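Local coordinates for putative type VI secretion protein (Escherichia coli, PDB 6SKI) that probably hydrolyses phospholipids as a toxic effector that the type VI secretion system delivers on its VgrG spike, at residues 48-53 / 94-99. Residues are numbered along the deposited sequence; the frame is centred on the assembly and turned at random.
Sequences NNRENT and SYRGYY
Arg96 lays its side chain across the backbone of Asn48 to Arg50, with CG anti to its own backbone N (chi1 -166°) and the chain extended as far as NE. Arg96 CG packs 3.7 Å from Asn49 C, and the guanidinium lies flat over Asn49 CA. Arg50 crosses Arg96 at about a right angle. A bend at chi3 (141°) in its chain brings both NE and NH2 to the backbone oxygen of Ser94, in two weak, bent hydrogen bonds; Arg50 NE is 3.2 Å from Ser94 O. One face of this guanidinium rests on Arg96 CB, toward the rim. Between the backbones, Gly97 N gives a weak but nearly straight hydrogen bond to Asn49 O, 3.3 Å long. Further along, Asn48 CA makes a nearly straight C-H...O contact with Gly97 O at 3.3 Å. The amide of Asn48 stands almost perpendicular (88°) over the face of the Tyr99 ring, which also stacks with His103. The contact joins two irregular surface loops, one leading from strand 22-43 to helix 53-58, the other into helix 101-108, consistent with connections around the central sheet of an alpha/beta-hydrolase fold.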
ATOM      1  N   ASN A  48      -1.746   2.492 -10.648  1.00 55.59           N
ATOM      2  CA  ASN A  48      -1.658   2.977 -12.022  1.00 55.59           C
ATOM      3  C   ASN A  48      -1.324   4.470 -12.012  1.00 55.59           C
ATOM      4  O   ASN A  48      -1.976   5.301 -12.644  1.00 55.59           O
ATOM      5  CB  ASN A  48      -2.955   2.690 -12.763  1.00 55.59           C
ATOM      6  CG  ASN A  48      -2.720   2.149 -14.153  1.00 55.59           C
ATOM      7  OD1 ASN A  48      -1.714   2.455 -14.787  1.00 55.59           O
ATOM      8  ND2 ASN A  48      -3.645   1.330 -14.632  1.00 55.59           N
ATOM      9  N   ASN A  49      -0.269   4.795 -11.270  1.00 57.30           N
ATOM     10  CA  ASN A  49       0.128   6.171 -11.022  1.00 57.30           C
ATOM     11  C   ASN A  49       1.644   6.246 -10.995  1.00 57.30           C
ATOM     12  O   ASN A  49       2.331   5.240 -10.802  1.00 57.30           O
ATOM     13  CB  ASN A  49      -0.433   6.697  -9.694  1.00 57.30           C
ATOM     14  CG  ASN A  49      -1.937   6.586  -9.607  1.00 57.30           C
ATOM     15  OD1 ASN A  49      -2.479   6.181  -8.581  1.00 57.30           O
ATOM     16  ND2 ASN A  49      -2.622   6.955 -10.680  1.00 57.30           N
ATOM     17  N   ARG A  50       2.159   7.451 -11.192  1.00 59.52           N
ATOM     18  CA  ARG A  50       3.575   7.709 -11.000  1.00 59.52           C
ATOM     19  C   ARG A  50       3.841   8.105  -9.554  1.00 59.52           C
ATOM     20  O   ARG A  50       2.963   8.604  -8.848  1.00 59.52           O
ATOM     21  CB  ARG A  50       4.061   8.811 -11.940  1.00 59.52           C
ATOM     22  CG  ARG A  50       3.761   8.554 -13.401  1.00 59.52           C
ATOM     23  CD  ARG A  50       4.265   9.688 -14.271  1.00 59.52           C
ATOM     24  NE  ARG A  50       4.837   9.198 -15.519  1.00 59.52           N
ATOM     25  CZ  ARG A  50       4.124   8.797 -16.567  1.00 59.52           C
ATOM     26  NH1 ARG A  50       2.798   8.828 -16.524  1.00 59.52           N
ATOM     27  NH2 ARG A  50       4.736   8.364 -17.660  1.00 59.52           N
ATOM     28  N   GLU A  51       5.072   7.874  -9.117  1.00 58.94           N
ATOM     29  CA  GLU A  51       5.485   8.277  -7.782  1.00 58.94           C
ATOM     30  C   GLU A  51       5.765   9.773  -7.761  1.00 58.94           C
ATOM     31  O   GLU A  51       6.392  10.312  -8.677  1.00 58.94           O
ATOM     32  CB  GLU A  51       6.728   7.498  -7.358  1.00 58.94           C
ATOM     33  CG  GLU A  51       6.891   7.353  -5.864  1.00 58.94           C
ATOM     34  CD  GLU A  51       8.116   6.545  -5.494  1.00 58.94           C
ATOM     35  OE1 GLU A  51       8.925   6.243  -6.395  1.00 58.94           O
ATOM     36  OE2 GLU A  51       8.270   6.209  -4.303  1.00 58.94           O
ATOM     37  N   ASN A  52       5.299  10.447  -6.716  1.00 56.96           N
ATOM     38  CA  ASN A  52       5.493  11.886  -6.653  1.00 56.96           C
ATOM     39  C   ASN A  52       6.947  12.217  -6.327  1.00 56.96           C
ATOM     40  O   ASN A  52       7.737  11.357  -5.933  1.00 56.96           O
ATOM     41  CB  ASN A  52       4.549  12.526  -5.634  1.00 56.96           C
ATOM     42  CG  ASN A  52       4.625  11.880  -4.266  1.00 56.96           C
ATOM     43  OD1 ASN A  52       5.643  11.307  -3.886  1.00 56.96           O
ATOM     44  ND2 ASN A  52       3.541  11.980  -3.512  1.00 56.96           N
ATOM     45  N   THR A  53       7.295  13.490  -6.513  1.00 56.87           N
ATOM     46  CA  THR A  53       8.675  13.918  -6.317  1.00 56.87           C
ATOM     47  C   THR A  53       9.132  13.679  -4.884  1.00 56.87           C
ATOM     48  O   THR A  53      10.287  13.312  -4.647  1.00 56.87           O
ATOM     49  CB  THR A  53       8.821  15.392  -6.692  1.00 56.87           C
ATOM     50  OG1 THR A  53       8.595  15.549  -8.097  1.00 56.87           O
ATOM     51  CG2 THR A  53      10.212  15.900  -6.365  1.00 56.87           C
ATOM     52  N   SER A  94       8.506   9.819 -15.761  1.00 59.61           N
ATOM     53  CA  SER A  94       9.041   8.765 -14.909  1.00 59.61           C
ATOM     54  C   SER A  94       8.271   7.467 -15.095  1.00 59.61           C
ATOM     55  O   SER A  94       7.433   7.352 -15.988  1.00 59.61           O
ATOM     56  CB  SER A  94       9.005   9.190 -13.440  1.00 59.61           C
ATOM     57  OG  SER A  94      10.248   9.734 -13.036  1.00 59.61           O
ATOM     58  N   TYR A  95       8.565   6.490 -14.244  1.00 57.14           N
ATOM     59  CA  TYR A  95       7.912   5.193 -14.329  1.00 57.14           C
ATOM     60  C   TYR A  95       6.485   5.281 -13.805  1.00 57.14           C
ATOM     61  O   TYR A  95       6.242   5.819 -12.722  1.00 57.14           O
ATOM     62  CB  TYR A  95       8.704   4.155 -13.535  1.00 57.14           C
ATOM     63  CG  TYR A  95       8.002   2.828 -13.362  1.00 57.14           C
ATOM     64  CD1 TYR A  95       7.411   2.487 -12.155  1.00 57.14           C
ATOM     65  CD2 TYR A  95       7.938   1.915 -14.402  1.00 57.14           C
ATOM     66  CE1 TYR A  95       6.772   1.276 -11.991  1.00 57.14           C
ATOM     67  CE2 TYR A  95       7.302   0.703 -14.247  1.00 57.14           C
ATOM     68  CZ  TYR A  95       6.720   0.388 -13.040  1.00 57.14           C
ATOM     69  OH  TYR A  95       6.084  -0.821 -12.882  1.00 57.14           O
ATOM     70  N   ARG A  96       5.543   4.755 -14.579  1.00 57.78           N
ATOM     71  CA  ARG A  96       4.167   4.584 -14.140  1.00 57.78           C
ATOM     72  C   ARG A  96       3.882   3.104 -13.940  1.00 57.78           C
ATOM     73  O   ARG A  96       4.186   2.282 -14.809  1.00 57.78           O
ATOM     74  CB  ARG A  96       3.176   5.165 -15.148  1.00 57.78           C
ATOM     75  CG  ARG A  96       1.777   5.317 -14.587  1.00 57.78           C
ATOM     76  CD  ARG A  96       0.729   5.373 -15.684  1.00 57.78           C
ATOM     77  NE  ARG A  96      -0.517   5.987 -15.235  1.00 57.78           N
ATOM     78  CZ  ARG A  96      -0.649   7.259 -14.865  1.00 57.78           C
ATOM     79  NH1 ARG A  96       0.387   8.085 -14.903  1.00 57.78           N
ATOM     80  NH2 ARG A  96      -1.830   7.710 -14.469  1.00 57.78           N
ATOM     81  N   GLY A  97       3.288   2.770 -12.795  1.00 54.42           N
ATOM     82  CA  GLY A  97       2.973   1.396 -12.480  1.00 54.42           C
ATOM     83  C   GLY A  97       1.635   0.968 -13.043  1.00 54.42           C
ATOM     84  O   GLY A  97       0.921   1.725 -13.697  1.00 54.42           O
ATOM     85  N   TYR A  98       1.298  -0.283 -12.776  1.00 51.20           N
ATOM     86  CA  TYR A  98       0.041  -0.877 -13.194  1.00 51.20           C
ATOM     87  C   TYR A  98      -0.847  -1.062 -11.971  1.00 51.20           C
ATOM     88  O   TYR A  98      -0.472  -0.729 -10.847  1.00 51.20           O
ATOM     89  CB  TYR A  98       0.297  -2.200 -13.916  1.00 51.20           C
ATOM     90  CG  TYR A  98      -0.867  -2.729 -14.718  1.00 51.20           C
ATOM     91  CD1 TYR A  98      -1.510  -1.938 -15.652  1.00 51.20           C
ATOM     92  CD2 TYR A  98      -1.308  -4.032 -14.552  1.00 51.20           C
ATOM     93  CE1 TYR A  98      -2.567  -2.424 -16.388  1.00 51.20           C
ATOM     94  CE2 TYR A  98      -2.361  -4.526 -15.284  1.00 51.20           C
ATOM     95  CZ  TYR A  98      -2.987  -3.720 -16.200  1.00 51.20           C
ATOM     96  OH  TYR A  98      -4.041  -4.211 -16.931  1.00 51.20           O
ATOM     97  N   TYR A  99      -2.041  -1.592 -12.204  1.00 49.13           N
ATOM     98  CA  TYR A  99      -2.956  -1.874 -11.109  1.00 49.13           C
ATOM     99  C   TYR A  99      -2.328  -2.869 -10.145  1.00 49.13           C
ATOM    100  O   TYR A  99      -1.770  -3.889 -10.557  1.00 49.13           O
ATOM    101  CB  TYR A  99      -4.266  -2.424 -11.661  1.00 49.13           C
ATOM    102  CG  TYR A  99      -5.087  -1.395 -12.392  1.00 49.13           C
ATOM    103  CD1 TYR A  99      -5.354  -0.162 -11.821  1.00 49.13           C
ATOM    104  CD2 TYR A  99      -5.587  -1.652 -13.658  1.00 49.13           C
ATOM    105  CE1 TYR A  99      -6.101   0.782 -12.484  1.00 49.13           C
ATOM    106  CE2 TYR A  99      -6.334  -0.713 -14.332  1.00 49.13           C
ATOM    107  CZ  TYR A  99      -6.589   0.503 -13.740  1.00 49.13           C
ATOM    108  OH  TYR A  99      -7.336   1.446 -14.407  1.00 49.13           O
TER